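Local coordinates for inactivation-no-after-potential D protein (Drosophila melanogaster, PDB 2QKV) that probably serves as a scaffold in fly visual signalling, here represented by its fifth PDZ domain, a module of a kind that generally binds short peptide segments, at residues Glu8-Asp13 with Met85-Pro90; Thr57-Asp62 with Ala74-Ala79. The protein carries 1 engineered substitution. All coordinates share one frame; numbering follows the deposited sequence.

In the fold
Both contacts belong to one PDZ domain, their centres about 14 Å apart. Interaction 1 pairs the first strand, 10-15, with the last, 82-88, and so brings the two ends of the domain together; interaction 2 lies inside the loop thus closed and packs the end of strand 55-59 against helix 69-77. Strand 82-88 is the shared element: it adjoins 10-15 on one side and 55-59 on the other, and the backbone of E86 pairs with that of T57 and K58 at a classic beta bulge. Both contacts thus bear on one sheet, and the helix of interaction 2 is probably a wall of the peptide groove, as in PDZ domains generally.

Interaction 1 of 2, residues Glu8-Asp13 with Met85-Pro90; sequences EKFNVD and MEVTRP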
# COMPACT_ATOMS: atom_id res chain seq x y z
N GLU A 8 -8.85 17.98 -8.64
CA GLU A 8 -10.06 18.41 -9.32
C GLU A 8 -10.88 17.19 -9.76
O GLU A 8 -10.33 16.24 -10.34
CB GLU A 8 -9.72 19.24 -10.56
CG GLU A 8 -10.95 19.68 -11.38
CD GLU A 8 -10.58 20.49 -12.61
OE1 GLU A 8 -9.59 21.25 -12.55
OE2 GLU A 8 -11.30 20.37 -13.63
N LYS A 9 -12.18 17.23 -9.51
CA LYS A 9 -13.07 16.13 -9.90
C LYS A 9 -14.17 16.59 -10.85
O LYS A 9 -14.69 17.69 -10.70
CB LYS A 9 -13.76 15.53 -8.67
CG LYS A 9 -12.82 15.03 -7.60
CD LYS A 9 -12.01 13.86 -8.10
CE LYS A 9 -10.99 13.41 -7.07
NZ LYS A 9 -11.61 13.10 -5.76
N PHE A 10 -14.49 15.75 -11.83
CA PHE A 10 -15.61 16.02 -12.74
C PHE A 10 -16.50 14.78 -12.70
O PHE A 10 -16.07 13.70 -12.28
CB PHE A 10 -15.14 16.35 -14.18
CG PHE A 10 -14.37 15.26 -14.86
CD1 PHE A 10 -15.01 14.32 -15.68
CD2 PHE A 10 -12.99 15.23 -14.77
CE1 PHE A 10 -14.27 13.38 -16.40
CE2 PHE A 10 -12.24 14.29 -15.48
CZ PHE A 10 -12.88 13.36 -16.30
N ASN A 11 -17.75 14.95 -13.11
CA ASN A 11 -18.72 13.87 -13.09
C ASN A 11 -18.97 13.26 -14.46
O ASN A 11 -18.95 13.95 -15.48
CB ASN A 11 -20.05 14.37 -12.54
CG ASN A 11 -19.92 14.99 -11.17
OD1 ASN A 11 -19.97 16.21 -11.04
ND2 ASN A 11 -19.73 14.17 -10.16
N VAL A 12 -19.21 11.95 -14.47
CA VAL A 12 -19.55 11.22 -15.68
C VAL A 12 -20.78 10.39 -15.30
O VAL A 12 -20.74 9.60 -14.36
CB VAL A 12 -18.41 10.29 -16.15
CG1 VAL A 12 -18.87 9.50 -17.39
CG2 VAL A 12 -17.18 11.11 -16.50
N ASP A 13 -21.87 10.61 -16.03
CA ASP A 13 -23.11 9.90 -15.78
C ASP A 13 -23.65 9.26 -17.04
O ASP A 13 -23.72 9.90 -18.10
CB ASP A 13 -24.17 10.85 -15.22
CG ASP A 13 -23.82 11.39 -13.86
OD1 ASP A 13 -23.11 12.42 -13.78
OD2 ASP A 13 -24.24 10.78 -12.86
N MET A 85 -20.06 8.47 -11.86
CA MET A 85 -18.67 8.44 -11.42
C MET A 85 -18.08 9.82 -11.19
O MET A 85 -18.51 10.80 -11.82
CB MET A 85 -17.82 7.75 -12.47
CG MET A 85 -18.35 6.38 -12.91
SD MET A 85 -17.31 5.56 -14.12
CE MET A 85 -17.98 6.21 -15.65
N GLU A 86 -17.12 9.89 -10.27
CA GLU A 86 -16.35 11.11 -10.04
C GLU A 86 -14.99 10.70 -10.60
O GLU A 86 -14.53 9.56 -10.38
CB GLU A 86 -16.24 11.47 -8.56
CG GLU A 86 -17.57 11.93 -7.99
CD GLU A 86 -17.46 12.60 -6.64
OE1 GLU A 86 -16.36 12.62 -6.06
OE2 GLU A 86 -18.49 13.11 -6.17
N VAL A 87 -14.36 11.62 -11.31
CA VAL A 87 -13.11 11.34 -12.00
C VAL A 87 -12.13 12.51 -11.93
O VAL A 87 -12.54 13.67 -11.85
CB VAL A 87 -13.42 11.08 -13.52
CG1 VAL A 87 -12.19 10.52 -14.23
CG2 VAL A 87 -14.63 10.14 -13.68
N THR A 88 -10.83 12.22 -11.94
CA THR A 88 -9.82 13.27 -11.97
C THR A 88 -8.90 13.01 -13.17
O THR A 88 -8.63 11.85 -13.52
CB THR A 88 -9.01 13.35 -10.66
OG1 THR A 88 -8.24 14.57 -10.67
CG2 THR A 88 -8.07 12.17 -10.51
N ARG A 89 -8.45 14.09 -13.82
CA ARG A 89 -7.55 14.00 -14.98
C ARG A 89 -6.18 14.39 -14.43
O ARG A 89 -5.89 15.58 -14.23
CB ARG A 89 -7.99 14.99 -16.07
CG ARG A 89 -7.12 14.92 -17.33
CD ARG A 89 -7.94 15.27 -18.56
NE ARG A 89 -9.06 14.35 -18.70
CZ ARG A 89 -10.15 14.58 -19.43
NH1 ARG A 89 -10.26 15.72 -20.11
NH2 ARG A 89 -11.13 13.69 -19.46
N PRO A 90 -5.30 13.40 -14.19
CA PRO A 90 -3.96 13.60 -13.64
C PRO A 90 -2.90 14.12 -14.59
O PRO A 90 -1.92 13.43 -14.87
CB PRO A 90 -3.62 12.22 -13.08
CG PRO A 90 -4.19 11.32 -14.14
CD PRO A 90 -5.53 11.97 -14.51
O HOH W 1 -9.47 16.71 -13.19
O HOH W 2 -14.02 11.42 -5.77
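F10 pairs with V87 and V12 with M85 as antiparallel hydrogen-bonded pairs, N11 opposite E86 as the non-hydrogen-bonded pair between them; the N-to-C directions of the short strand segments make 137°, a strongly twisted pair. The straightest of the four bonds, M85 N to V12 O, is 2.8 Å long. F10 lays one ring face on V87: CB of V87 sits 3.8 Å from the ring centroid, displaced toward the rim, and CG1 meets CZ of F10. Its chi1 of 61° wedges CG between the backbone N and the carbonyl carbon, folding the ring back over the neighbouring strand. The R89 guanidinium plane stands 69° from the ring, with NH2 3.6 Å from F10 CZ; NH2 also forms a salt bridge with D54. An alanine in place of F10 would remove the ring and is likely to uncover V87 and leave the R89 guanidinium without its aromatic neighbour. On the same face, V12 CG1 meets the M85 methyl CE at 3.8 Å. On the other, a water joins K9 NZ to E86 OE1. Beyond the paired residues, T88 OG1 donates to E8 O over 2.7 Å, and a water links that carbonyl to R89 N. First and last strands of the PDZ domain thus meet in one sheet; strand 55-59 flanks the far side of 82-88, where M85 packs on I56, and V12 reaches L50, beyond helix 44-49.

Interaction 2 of 2, residues Thr57-Asp62 with Ala74-Ala79; sequences TKFNGD and ALFKGA
The rings of F59 and F76 stack face to face, centroids 4.3 Å apart and planes 30° from parallel, so that they open like a shallow wedge. The overlap is uneven: CD1 of F59 lies over the centre of the F76 ring, whereas F76 meets the F59 ring toward its rim. The tightest carbon pair of the stack is F59 CE1 to F76 CD2, 3.6 Å. With CG anti to the backbone N (chi1 -174°), F59 reaches out from the end of its strand to the last turn of the helix. There the backbone joins in, as CA of F76 stands over a face of the F59 ring, 4.1 Å from its centroid. A79, just past the helix, brings its methyl CB in at the ring edge, in plane, 3.7 Å from F59 CZ. The carbonyl of L75 approaches obliquely, its O 3.3 Å from F59 CE2, and L75 CB touches CD2 of the same ring.

The branched end of L75 turns to D62, the two side chains crossing at about a right angle; CD2 of L75 lies 3.9 Å from D62 OD2, and CD1 packs on D62 CB. F59 and D62 close a type I' beta turn through N60 and G61, which places D62 beside F59 to face the helix. At the margin, N60 ND2 comes within 4.1 Å of A79 CB, but N60 OD1 is hydrogen-bonded to S84 N and ND2 to K82 O. V83 and M85 of strand 82-88 also pack on F59, which lies beneath helix 69-77, in PDZ domains generally one wall of the peptide groove. Stacking, CH-pi and apolar contacts, all only weakly directional, thus join the two segments.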
# COMPACT_ATOMS: atom_id res chain seq x y z
N THR A 57 -12.42 7.96 -9.28
CA THR A 57 -12.25 7.98 -7.82
C THR A 57 -13.48 7.66 -6.97
O THR A 57 -13.36 7.44 -5.76
CB THR A 57 -11.68 9.34 -7.38
OG1 THR A 57 -12.56 10.38 -7.83
CG2 THR A 57 -10.32 9.56 -8.00
N LYS A 58 -14.66 7.68 -7.59
CA LYS A 58 -15.89 7.34 -6.88
C LYS A 58 -16.82 6.67 -7.89
O LYS A 58 -16.92 7.10 -9.03
CB LYS A 58 -16.56 8.58 -6.27
CG LYS A 58 -17.74 8.23 -5.35
CD LYS A 58 -18.24 9.41 -4.53
CE LYS A 58 -17.24 9.78 -3.45
NZ LYS A 58 -17.79 10.74 -2.45
N PHE A 59 -17.48 5.59 -7.47
CA PHE A 59 -18.36 4.87 -8.38
C PHE A 59 -19.68 4.63 -7.67
O PHE A 59 -19.71 4.00 -6.62
CB PHE A 59 -17.74 3.52 -8.78
CG PHE A 59 -18.53 2.79 -9.83
CD1 PHE A 59 -18.31 3.06 -11.18
CD2 PHE A 59 -19.53 1.89 -9.48
CE1 PHE A 59 -19.09 2.46 -12.18
CE2 PHE A 59 -20.32 1.28 -10.47
CZ PHE A 59 -20.09 1.57 -11.82
N ASN A 60 -20.76 5.14 -8.25
CA ASN A 60 -22.09 5.03 -7.68
C ASN A 60 -22.13 5.28 -6.18
O ASN A 60 -22.71 4.50 -5.42
CB ASN A 60 -22.72 3.67 -8.01
CG ASN A 60 -23.21 3.58 -9.44
OD1 ASN A 60 -23.14 4.55 -10.19
ND2 ASN A 60 -23.72 2.41 -9.83
N GLY A 61 -21.49 6.36 -5.76
CA GLY A 61 -21.48 6.75 -4.36
C GLY A 61 -20.38 6.20 -3.48
O GLY A 61 -20.16 6.71 -2.38
N ASP A 62 -19.69 5.15 -3.93
CA ASP A 62 -18.62 4.58 -3.12
C ASP A 62 -17.26 5.13 -3.50
O ASP A 62 -16.84 5.01 -4.66
CB ASP A 62 -18.60 3.05 -3.27
CG ASP A 62 -19.75 2.38 -2.53
OD1 ASP A 62 -19.98 2.72 -1.36
OD2 ASP A 62 -20.39 1.49 -3.13
N ALA A 74 -15.68 -5.31 -8.50
CA ALA A 74 -17.01 -5.86 -8.22
C ALA A 74 -18.07 -4.78 -8.32
O ALA A 74 -19.17 -5.03 -8.80
CB ALA A 74 -17.03 -6.51 -6.82
N LEU A 75 -17.74 -3.57 -7.88
CA LEU A 75 -18.70 -2.47 -7.93
C LEU A 75 -19.02 -2.13 -9.39
O LEU A 75 -20.20 -1.96 -9.77
CB LEU A 75 -18.13 -1.23 -7.23
CG LEU A 75 -17.83 -1.41 -5.74
CD1 LEU A 75 -17.19 -0.15 -5.19
CD2 LEU A 75 -19.12 -1.71 -4.99
N PHE A 76 -17.99 -2.03 -10.22
CA PHE A 76 -18.20 -1.73 -11.64
C PHE A 76 -19.02 -2.86 -12.29
O PHE A 76 -19.99 -2.61 -13.02
CB PHE A 76 -16.87 -1.64 -12.40
CG PHE A 76 -16.17 -0.30 -12.28
CD1 PHE A 76 -15.40 0.01 -11.17
CD2 PHE A 76 -16.24 0.62 -13.32
CE1 PHE A 76 -14.71 1.24 -11.09
CE2 PHE A 76 -15.57 1.83 -13.27
CZ PHE A 76 -14.80 2.15 -12.14
N LYS A 77 -18.61 -4.10 -12.04
CA LYS A 77 -19.28 -5.25 -12.64
C LYS A 77 -20.74 -5.38 -12.22
O LYS A 77 -21.56 -5.88 -12.98
CB LYS A 77 -18.52 -6.53 -12.30
CG LYS A 77 -18.81 -7.72 -13.21
CD LYS A 77 -18.06 -7.60 -14.53
CE LYS A 77 -18.13 -8.88 -15.34
NZ LYS A 77 -17.26 -8.82 -16.55
N GLY A 78 -21.05 -4.93 -11.01
CA GLY A 78 -22.40 -5.03 -10.50
C GLY A 78 -23.39 -3.97 -10.96
O GLY A 78 -24.58 -4.05 -10.63
N ALA A 79 -22.92 -2.98 -11.71
CA ALA A 79 -23.81 -1.92 -12.19
C ALA A 79 -24.52 -2.35 -13.47
O ALA A 79 -23.89 -2.50 -14.52
CB ALA A 79 -23.00 -0.64 -12.44